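Local structure of SaTIE-TED (Staphylococcus aureus, 6FX6) at residues A[192-206]-A[225-239]. The protein is of unknown function but, as the thioester domain of an LPXTG-anchored surface protein, probably binds host molecules covalently through an internal thioester. Numbering follows the deposited sequence.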
ATOM      1  N   ALA A 192     -32.218  -7.414  -0.795  1.00 41.57           N
ATOM      2  CA  ALA A 192     -31.156  -7.079  -1.736  1.00 39.16           C
ATOM      3  C   ALA A 192     -31.688  -6.174  -2.837  1.00 40.41           C
ATOM      4  O   ALA A 192     -32.787  -6.407  -3.345  1.00 44.29           O
ATOM      5  CB  ALA A 192     -30.566  -8.335  -2.353  1.00 38.07           C
ATOM      6  N   PRO A 193     -30.915  -5.139  -3.214  1.00 41.74           N
ATOM      7  CA  PRO A 193     -31.332  -4.331  -4.358  1.00 43.71           C
ATOM      8  C   PRO A 193     -31.247  -5.154  -5.651  1.00 44.24           C
ATOM      9  O   PRO A 193     -30.618  -6.221  -5.664  1.00 42.63           O
ATOM     10  CB  PRO A 193     -30.333  -3.175  -4.349  1.00 42.99           C
ATOM     11  CG  PRO A 193     -29.108  -3.748  -3.731  1.00 40.71           C
ATOM     12  CD  PRO A 193     -29.571  -4.765  -2.734  1.00 39.93           C
ATOM     13  N   ASP A 194     -31.893  -4.682  -6.712  1.00 44.74           N
ATOM     14  CA  ASP A 194     -31.996  -5.462  -7.949  1.00 47.05           C
ATOM     15  C   ASP A 194     -30.619  -5.721  -8.568  1.00 43.87           C
ATOM     16  O   ASP A 194     -30.351  -6.822  -9.054  1.00 39.27           O
ATOM     17  CB  ASP A 194     -32.939  -4.783  -8.951  1.00 54.59           C
ATOM     18  CG  ASP A 194     -34.398  -4.792  -8.492  1.00 61.04           C
ATOM     19  OD1 ASP A 194     -34.838  -5.786  -7.874  1.00 66.79           O
ATOM     20  OD2 ASP A 194     -35.112  -3.801  -8.763  1.00 68.28           O
ATOM     21  N   ASN A 195     -29.748  -4.717  -8.511  1.00 41.17           N
ATOM     22  CA  ASN A 195     -28.360  -4.864  -8.913  1.00 38.75           C
ATOM     23  C   ASN A 195     -27.484  -4.678  -7.680  1.00 38.34           C
ATOM     24  O   ASN A 195     -27.284  -3.556  -7.218  1.00 42.62           O
ATOM     25  CB  ASN A 195     -28.034  -3.861 -10.017  1.00 39.78           C
ATOM     26  CG  ASN A 195     -28.869  -4.095 -11.262  1.00 40.96           C
ATOM     27  OD1 ASN A 195     -29.895  -3.442 -11.471  1.00 42.41           O
ATOM     28  ND2 ASN A 195     -28.465  -5.066 -12.067  1.00 37.82           N
ATOM     29  N   ALA A 196     -26.990  -5.794  -7.140  1.00 36.87           N
ATOM     30  CA  ALA A 196     -26.225  -5.810  -5.894  1.00 34.98           C
ATOM     31  C   ALA A 196     -24.759  -6.141  -6.158  1.00 33.21           C
ATOM     32  O   ALA A 196     -24.440  -7.240  -6.617  1.00 34.35           O
ATOM     33  CB  ALA A 196     -26.825  -6.820  -4.936  1.00 35.00           C
ATOM     34  N   THR A 197     -23.875  -5.193  -5.847  1.00 31.15           N
ATOM     35  CA  THR A 197     -22.451  -5.323  -6.139  1.00 30.38           C
ATOM     36  C   THR A 197     -21.665  -5.771  -4.903  1.00 31.70           C
ATOM     37  O   THR A 197     -21.738  -5.138  -3.850  1.00 31.88           O
ATOM     38  CB  THR A 197     -21.893  -4.003  -6.694  1.00 30.96           C
ATOM     39  OG1 THR A 197     -22.556  -3.710  -7.928  1.00 32.50           O
ATOM     40  CG2 THR A 197     -20.395  -4.090  -6.945  1.00 30.15           C
ATOM     41  N   ILE A 198     -20.926  -6.871  -5.065  1.00 30.43           N
ATOM     42  CA  ILE A 198     -20.023  -7.405  -4.054  1.00 29.87           C
ATOM     43  C   ILE A 198     -18.594  -6.961  -4.387  1.00 27.33           C
ATOM     44  O   ILE A 198     -18.150  -7.123  -5.522  1.00 28.79           O
ATOM     45  CB  ILE A 198     -20.104  -8.949  -4.014  1.00 32.57           C
ATOM     46  CG1 ILE A 198     -21.514  -9.380  -3.584  1.00 35.70           C
ATOM     47  CG2 ILE A 198     -19.051  -9.518  -3.072  1.00 32.92           C
ATOM     48  CD1 ILE A 198     -21.777 -10.868  -3.659  1.00 39.93           C
ATOM     49  N   HIS A 199     -17.888  -6.408  -3.401  1.00 25.33           N
ATOM     50  CA  HIS A 199     -16.496  -5.972  -3.566  1.00 26.22           C
ATOM     51  C   HIS A 199     -15.572  -6.842  -2.741  1.00 23.84           C
ATOM     52  O   HIS A 199     -15.774  -6.974  -1.538  1.00 25.89           O
ATOM     53  CB  HIS A 199     -16.302  -4.527  -3.095  1.00 25.82           C
ATOM     54  CG  HIS A 199     -17.250  -3.551  -3.711  1.00 29.50           C
ATOM     55  ND1 HIS A 199     -16.952  -2.850  -4.859  1.00 31.19           N
ATOM     56  CD2 HIS A 199     -18.477  -3.133  -3.319  1.00 30.75           C
ATOM     57  CE1 HIS A 199     -17.965  -2.053  -5.158  1.00 32.10           C
ATOM     58  NE2 HIS A 199     -18.902  -2.205  -4.239  1.00 30.01           N
ATOM     59  N   LEU A 200     -14.550  -7.399  -3.385  1.00 25.62           N
ATOM     60  CA  LEU A 200     -13.541  -8.236  -2.728  1.00 26.96           C
ATOM     61  C   LEU A 200     -12.219  -7.470  -2.646  1.00 27.41           C
ATOM     62  O   LEU A 200     -11.419  -7.516  -3.575  1.00 24.47           O
ATOM     63  CB  LEU A 200     -13.359  -9.541  -3.506  1.00 28.36           C
ATOM     64  CG  LEU A 200     -14.646 -10.275  -3.876  1.00 31.06           C
ATOM     65  CD1 LEU A 200     -14.293 -11.566  -4.607  1.00 34.70           C
ATOM     66  CD2 LEU A 200     -15.510 -10.549  -2.652  1.00 29.33           C
ATOM     67  N   ASP A 201     -12.002  -6.780  -1.523  1.00 26.34           N
ATOM     68  CA  ASP A 201     -10.886  -5.840  -1.373  1.00 28.81           C
ATOM     69  C   ASP A 201      -9.567  -6.521  -1.025  1.00 26.31           C
ATOM     70  O   ASP A 201      -9.519  -7.390  -0.152  1.00 30.26           O
ATOM     71  CB  ASP A 201     -11.172  -4.825  -0.258  1.00 30.25           C
ATOM     72  CG  ASP A 201     -12.441  -4.039  -0.483  1.00 34.39           C
ATOM     73  OD1 ASP A 201     -12.794  -3.757  -1.646  1.00 35.03           O
ATOM     74  OD2 ASP A 201     -13.082  -3.692   0.523  1.00 38.24           O
ATOM     75  N   ARG A 202      -8.496  -6.088  -1.680  1.00 25.20           N
ATOM     76  CA  ARG A 202      -7.139  -6.466  -1.285  1.00 28.37           C
ATOM     77  C   ARG A 202      -6.610  -5.619  -0.121  1.00 28.30           C
ATOM     78  O   ARG A 202      -5.777  -6.091   0.647  1.00 29.48           O
ATOM     79  CB  ARG A 202      -6.181  -6.357  -2.471  1.00 28.91           C
ATOM     80  CG  ARG A 202      -6.389  -7.419  -3.531  1.00 28.96           C
ATOM     81  CD  ARG A 202      -5.583  -7.100  -4.777  1.00 31.01           C
ATOM     82  NE  ARG A 202      -5.662  -8.171  -5.768  1.00 34.56           N
ATOM     83  CZ  ARG A 202      -4.898  -9.268  -5.798  1.00 36.19           C
ATOM     84  NH1 ARG A 202      -3.948  -9.493  -4.883  1.00 35.19           N
ATOM     85  NH2 ARG A 202      -5.086 -10.161  -6.769  1.00 38.45           N
ATOM     86  N   ILE A 203      -7.080  -4.373  -0.014  1.00 29.35           N
ATOM     87  CA  ILE A 203      -6.632  -3.428   1.012  1.00 30.75           C
ATOM     88  C   ILE A 203      -7.836  -2.895   1.800  1.00 30.21           C
ATOM     89  O   ILE A 203      -8.789  -2.386   1.215  1.00 32.49           O
ATOM     90  CB  ILE A 203      -5.855  -2.246   0.378  1.00 29.37           C
ATOM     91  CG1 ILE A 203      -4.615  -2.768  -0.369  1.00 31.49           C
ATOM     92  CG2 ILE A 203      -5.449  -1.230   1.443  1.00 30.33           C
ATOM     93  CD1 ILE A 203      -3.861  -1.718  -1.168  1.00 31.41           C
ATOM     94  N   THR A 204      -7.767  -2.988   3.125  1.00 31.79           N
ATOM     95  CA  THR A 204      -8.842  -2.546   4.014  1.00 34.35           C
ATOM     96  C   THR A 204      -8.437  -1.424   4.987  1.00 35.81           C
ATOM     97  O   THR A 204      -9.170  -1.145   5.936  1.00 37.57           O
ATOM     98  CB  THR A 204      -9.367  -3.739   4.830  1.00 34.73           C
ATOM     99  OG1 THR A 204      -8.313  -4.251   5.652  1.00 35.00           O
ATOM    100  CG2 THR A 204      -9.878  -4.836   3.898  1.00 31.66           C
ATOM    101  N   ILE A 205      -7.271  -0.810   4.764  1.00 39.30           N
ATOM    102  CA  ILE A 205      -6.835   0.389   5.506  1.00 39.33           C
ATOM    103  C   ILE A 205      -6.605   1.504   4.487  1.00 41.21           C
ATOM    104  O   ILE A 205      -5.509   2.052   4.353  1.00 49.97           O
ATOM    105  CB  ILE A 205      -5.580   0.148   6.395  1.00 39.12           C
ATOM    106  CG1 ILE A 205      -4.486  -0.631   5.645  1.00 37.73           C
ATOM    107  CG2 ILE A 205      -5.968  -0.585   7.675  1.00 39.38           C
ATOM    108  CD1 ILE A 205      -3.112  -0.476   6.262  1.00 38.67           C
ATOM    109  N   VAL A 206      -7.674   1.823   3.771  1.00 42.20           N
ATOM    110  CA  VAL A 206      -7.638   2.796   2.694  1.00 41.86           C
ATOM    111  C   VAL A 206      -7.719   4.203   3.290  1.00 41.55           C
ATOM    112  O   VAL A 206      -8.389   4.423   4.297  1.00 47.40           O
ATOM    113  CB  VAL A 206      -8.788   2.545   1.686  1.00 44.19           C
ATOM    114  CG1 VAL A 206      -8.817   3.607   0.590  1.00 47.05           C
ATOM    115  CG2 VAL A 206      -8.654   1.154   1.073  1.00 42.82           C
ATOM    116  N   PRO A 225      -2.628   3.999   0.955  1.00 29.38           N
ATOM    117  CA  PRO A 225      -3.247   3.571  -0.298  1.00 31.09           C
ATOM    118  C   PRO A 225      -4.679   4.096  -0.391  1.00 32.19           C
ATOM    119  O   PRO A 225      -5.416   4.044   0.591  1.00 34.07           O
ATOM    120  CB  PRO A 225      -3.195   2.040  -0.218  1.00 29.60           C
ATOM    121  CG  PRO A 225      -3.120   1.726   1.230  1.00 30.75           C
ATOM    122  CD  PRO A 225      -2.494   2.896   1.924  1.00 29.82           C
ATOM    123  N   PHE A 226      -5.049   4.608  -1.558  1.00 35.72           N
ATOM    124  CA  PHE A 226      -6.349   5.277  -1.754  1.00 41.98           C
ATOM    125  C   PHE A 226      -7.343   4.433  -2.550  1.00 38.22           C
ATOM    126  O   PHE A 226      -8.445   4.896  -2.832  1.00 45.04           O
ATOM    127  CB  PHE A 226      -6.170   6.664  -2.404  1.00 45.56           C
ATOM    128  CG  PHE A 226      -5.392   6.648  -3.691  1.00 54.59           C
ATOM    129  CD1 PHE A 226      -6.013   6.333  -4.896  1.00 57.28           C
ATOM    130  CD2 PHE A 226      -4.030   6.950  -3.698  1.00 67.61           C
ATOM    131  CE1 PHE A 226      -5.294   6.314  -6.084  1.00 63.08           C
ATOM    132  CE2 PHE A 226      -3.304   6.936  -4.883  1.00 75.80           C
ATOM    133  CZ  PHE A 226      -3.938   6.619  -6.079  1.00 75.41           C
ATOM    134  N   ASP A 227      -6.958   3.203  -2.889  1.00 33.53           N
ATOM    135  CA  ASP A 227      -7.769   2.306  -3.701  1.00 33.92           C
ATOM    136  C   ASP A 227      -7.791   0.948  -2.996  1.00 34.80           C
ATOM    137  O   ASP A 227      -6.727   0.402  -2.705  1.00 34.11           O
ATOM    138  CB  ASP A 227      -7.131   2.174  -5.088  1.00 37.72           C
ATOM    139  CG  ASP A 227      -8.070   1.560  -6.131  1.00 44.36           C
ATOM    140  OD1 ASP A 227      -9.007   0.809  -5.776  1.00 40.43           O
ATOM    141  OD2 ASP A 227      -7.844   1.829  -7.332  1.00 47.22           O
ATOM    142  N   PRO A 228      -8.988   0.390  -2.722  1.00 31.16           N
ATOM    143  CA  PRO A 228      -9.006  -0.960  -2.143  1.00 29.97           C
ATOM    144  C   PRO A 228      -8.588  -2.095  -3.099  1.00 26.28           C
ATOM    145  O   PRO A 228      -8.419  -3.226  -2.644  1.00 29.39           O
ATOM    146  CB  PRO A 228     -10.460  -1.135  -1.686  1.00 31.28           C
ATOM    147  CG  PRO A 228     -11.245  -0.178  -2.502  1.00 34.31           C
ATOM    148  CD  PRO A 228     -10.339   0.976  -2.802  1.00 34.90           C
ATOM    149  N   LEU A 229      -8.439  -1.802  -4.389  1.00 26.19           N
ATOM    150  CA  LEU A 229      -7.979  -2.773  -5.388  1.00 31.34           C
ATOM    151  C   LEU A 229      -8.877  -4.011  -5.399  1.00 30.22           C
ATOM    152  O   LEU A 229      -8.398  -5.145  -5.316  1.00 32.21           O
ATOM    153  CB  LEU A 229      -6.515  -3.160  -5.140  1.00 30.60           C
ATOM    154  CG  LEU A 229      -5.510  -2.014  -5.025  1.00 31.26           C
ATOM    155  CD1 LEU A 229      -4.136  -2.578  -4.719  1.00 32.06           C
ATOM    156  CD2 LEU A 229      -5.463  -1.162  -6.284  1.00 33.00           C
ATOM    157  N   ASP A 230     -10.183  -3.768  -5.484  1.00 28.46           N
ATOM    158  CA  ASP A 230     -11.174  -4.834  -5.373  1.00 28.36           C
ATOM    159  C   ASP A 230     -11.480  -5.497  -6.702  1.00 27.01           C
ATOM    160  O   ASP A 230     -11.570  -4.833  -7.729  1.00 27.75           O
ATOM    161  CB  ASP A 230     -12.477  -4.340  -4.729  1.00 28.11           C
ATOM    162  CG  ASP A 230     -13.171  -3.259  -5.526  1.00 29.12           C
ATOM    163  OD1 ASP A 230     -12.502  -2.270  -5.880  1.00 31.20           O
ATOM    164  OD2 ASP A 230     -14.392  -3.370  -5.766  1.00 33.05           O
ATOM    165  N   SER A 231     -11.622  -6.817  -6.668  1.00 28.80           N
ATOM    166  CA  SER A 231     -12.379  -7.525  -7.688  1.00 29.90           C
ATOM    167  C   SER A 231     -13.832  -7.343  -7.291  1.00 28.13           C
ATOM    168  O   SER A 231     -14.148  -7.432  -6.107  1.00 31.15           O
ATOM    169  CB  SER A 231     -12.014  -9.006  -7.725  1.00 29.82           C
ATOM    170  OG  SER A 231     -10.659  -9.166  -8.088  1.00 34.54           O
ATOM    171  N   TRP A 232     -14.704  -7.059  -8.258  1.00 28.36           N
ATOM    172  CA  TRP A 232     -16.126  -6.916  -7.980  1.00 28.02           C
ATOM    173  C   TRP A 232     -17.016  -7.635  -8.979  1.00 29.01           C
ATOM    174  O   TRP A 232     -16.657  -7.853 -10.144  1.00 28.12           O
ATOM    175  CB  TRP A 232     -16.536  -5.438  -7.845  1.00 28.68           C
ATOM    176  CG  TRP A 232     -16.331  -4.576  -9.059  1.00 28.27           C
ATOM    177  CD1 TRP A 232     -15.267  -3.757  -9.303  1.00 28.92           C
ATOM    178  CD2 TRP A 232     -17.226  -4.409 -10.169  1.00 29.52           C
ATOM    179  NE1 TRP A 232     -15.431  -3.105 -10.497  1.00 28.79           N
ATOM    180  CE2 TRP A 232     -16.621  -3.486 -11.054  1.00 30.29           C
ATOM    181  CE3 TRP A 232     -18.469  -4.957 -10.508  1.00 30.92           C
ATOM    182  CZ2 TRP A 232     -17.223  -3.093 -12.261  1.00 33.19           C
ATOM    183  CZ3 TRP A 232     -19.072  -4.566 -11.717  1.00 32.71           C
ATOM    184  CH2 TRP A 232     -18.446  -3.638 -12.572  1.00 33.49           C
ATOM    185  N   LEU A 233     -18.199  -7.974  -8.485  1.00 30.39           N
ATOM    186  CA  LEU A 233     -19.181  -8.764  -9.201  1.00 30.05           C
ATOM    187  C   LEU A 233     -20.552  -8.213  -8.860  1.00 30.26           C
ATOM    188  O   LEU A 233     -20.868  -8.028  -7.673  1.00 30.19           O
ATOM    189  CB  LEU A 233     -19.053 -10.215  -8.745  1.00 34.40           C
ATOM    190  CG  LEU A 233     -20.046 -11.283  -9.209  1.00 40.06           C
ATOM    191  CD1 LEU A 233     -19.355 -12.635  -9.299  1.00 46.23           C
ATOM    192  CD2 LEU A 233     -21.243 -11.380  -8.284  1.00 44.86           C
ATOM    193  N   THR A 234     -21.366  -7.955  -9.884  1.00 29.44           N
ATOM    194  CA  THR A 234     -22.716  -7.438  -9.687  1.00 31.82           C
ATOM    195  C   THR A 234     -23.724  -8.560  -9.873  1.00 33.57           C
ATOM    196  O   THR A 234     -23.762  -9.193 -10.925  1.00 36.00           O
ATOM    197  CB  THR A 234     -23.014  -6.268 -10.645  1.00 32.61           C
ATOM    198  OG1 THR A 234     -22.103  -5.199 -10.367  1.00 32.28           O
ATOM    199  CG2 THR A 234     -24.449  -5.748 -10.467  1.00 35.00           C
ATOM    200  N   LEU A 235     -24.533  -8.806  -8.845  1.00 33.37           N
ATOM    201  CA  LEU A 235     -25.613  -9.787  -8.926  1.00 36.17           C
ATOM    202  C   LEU A 235     -26.883  -9.126  -9.433  1.00 38.11           C
ATOM    203  O   LEU A 235     -27.251  -8.062  -8.948  1.00 37.50           O
ATOM    204  CB  LEU A 235     -25.898 -10.379  -7.556  1.00 37.77           C
ATOM    205  CG  LEU A 235     -24.738 -11.031  -6.804  1.00 38.42           C
ATOM    206  CD1 LEU A 235     -25.149 -11.322  -5.366  1.00 42.12           C
ATOM    207  CD2 LEU A 235     -24.279 -12.302  -7.497  1.00 38.31           C
ATOM    208  N   GLN A 236     -27.540  -9.754 -10.405  1.00 39.33           N
ATOM    209  CA  GLN A 236     -28.860  -9.331 -10.858  1.00 42.64           C
ATOM    210  C   GLN A 236     -29.865 -10.188 -10.090  1.00 42.75           C
ATOM    211  O   GLN A 236     -30.064 -11.362 -10.410  1.00 40.33           O
ATOM    212  CB  GLN A 236     -29.005  -9.518 -12.369  1.00 46.75           C
ATOM    213  CG  GLN A 236     -28.039  -8.680 -13.201  1.00 50.53           C
ATOM    214  CD  GLN A 236     -28.104  -8.982 -14.696  1.00 55.89           C
ATOM    215  OE1 GLN A 236     -28.426 -10.099 -15.113  1.00 55.25           O
ATOM    216  NE2 GLN A 236     -27.782  -7.981 -15.512  1.00 54.20           N
ATOM    217  N   VAL A 237     -30.480  -9.600  -9.065  1.00 40.86           N
ATOM    218  CA  VAL A 237     -31.277 -10.361  -8.102  1.00 42.32           C
ATOM    219  C   VAL A 237     -32.683 -10.551  -8.669  1.00 43.20           C
ATOM    220  O   VAL A 237     -33.400  -9.576  -8.879  1.00 40.71           O
ATOM    221  CB  VAL A 237     -31.333  -9.670  -6.719  1.00 41.90           C
ATOM    222  CG1 VAL A 237     -31.999 -10.576  -5.691  1.00 41.44           C
ATOM    223  CG2 VAL A 237     -29.925  -9.295  -6.255  1.00 43.04           C
ATOM    224  N   ILE A 238     -33.052 -11.809  -8.917  1.00 43.32           N
ATOM    225  CA  ILE A 238     -34.337 -12.163  -9.529  1.00 47.16           C
ATOM    226  C   ILE A 238     -35.357 -12.410  -8.421  1.00 50.86           C
ATOM    227  O   ILE A 238     -35.193 -13.329  -7.622  1.00 48.14           O
ATOM    228  CB  ILE A 238     -34.209 -13.412 -10.432  1.00 46.18           C
ATOM    229  CG1 ILE A 238     -33.266 -13.114 -11.605  1.00 45.31           C
ATOM    230  CG2 ILE A 238     -35.579 -13.853 -10.955  1.00 50.05           C
ATOM    231  CD1 ILE A 238     -32.772 -14.346 -12.330  1.00 47.74           C
ATOM    232  N   LYS A 239     -36.411 -11.593  -8.397  1.00 60.57           N
ATOM    233  CA  LYS A 239     -37.396 -11.594  -7.308  1.00 73.40           C
ATOM    234  C   LYS A 239     -38.457 -12.673  -7.491  1.00 79.40           C
ATOM    235  O   LYS A 239     -38.688 -13.474  -6.585  1.00 80.15           O
ATOM    236  CB  LYS A 239     -38.078 -10.224  -7.197  1.00 76.88           C
ATOM    237  CG  LYS A 239     -37.129  -9.053  -6.976  1.00 77.22           C
ATOM    238  CD  LYS A 239     -36.550  -9.040  -5.572  1.00 77.11           C
ATOM    239  CE  LYS A 239     -35.374  -8.086  -5.468  1.00 76.96           C
ATOM    240  NZ  LYS A 239     -34.735  -8.153  -4.128  1.00 79.22           N
TER
HETATM  241  O   HOH W   1      -8.417  -7.569  -6.529  1.00 28.47           O
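Strands 195-201 and 231-238 pair antiparallel as the two central strands of a four-stranded mixed sheet, and segments 202-206 and 225-230 stay in contact beyond the strand ends. Ala196, Ile198 and Leu200 form hydrogen-bonded pairs with Leu235, Leu233 and Ser231. Their side chains share the buried face of the sheet, where Ile198 CD1 meets Leu235 CD1 at 3.8 Å.

The other face carries Thr197, Thr234, His199 and Trp232. Thr197 OG1 and Thr234 OG1 are hydrogen-bonded at 2.9 Å, in a non-hydrogen-bonded backbone pair. Thr197 CG2 lies over one face of the His199 ring, towards its rim. At the ring edge, His199 ND1 donates to Asp230 OD2 (2.8 Å), in the ring plane but 34° out of the carboxylate plane. Asp230 reaches it with CG between its own backbone N and carbonyl carbon (chi1 62°).

Beyond Asp201, and just before strand 231-238, Pro228 O accepts from Ile203 N at 3.2 Å and more weakly from Arg202 N. A water accepts from Arg202 NE and donates to Leu229 O, bridging the two segments. Arg202 NH2 also donates to Gln137 O. Ile203 CD1 packs on Leu229 CD1 (3.7 Å). At the far end, Lys239 NZ donates to Ala192 O (2.7 Å), although this lysine is poorly ordered.

Strand 168-170 flanks 195-201, and its Arg170 forms a salt bridge with Asp201. Strand 145-149 runs parallel to 231-238 on the other side. Val175 and Ala177 of strand 175-180 pack against the buried face, while Ile203 and Leu229 touch helix 72-87.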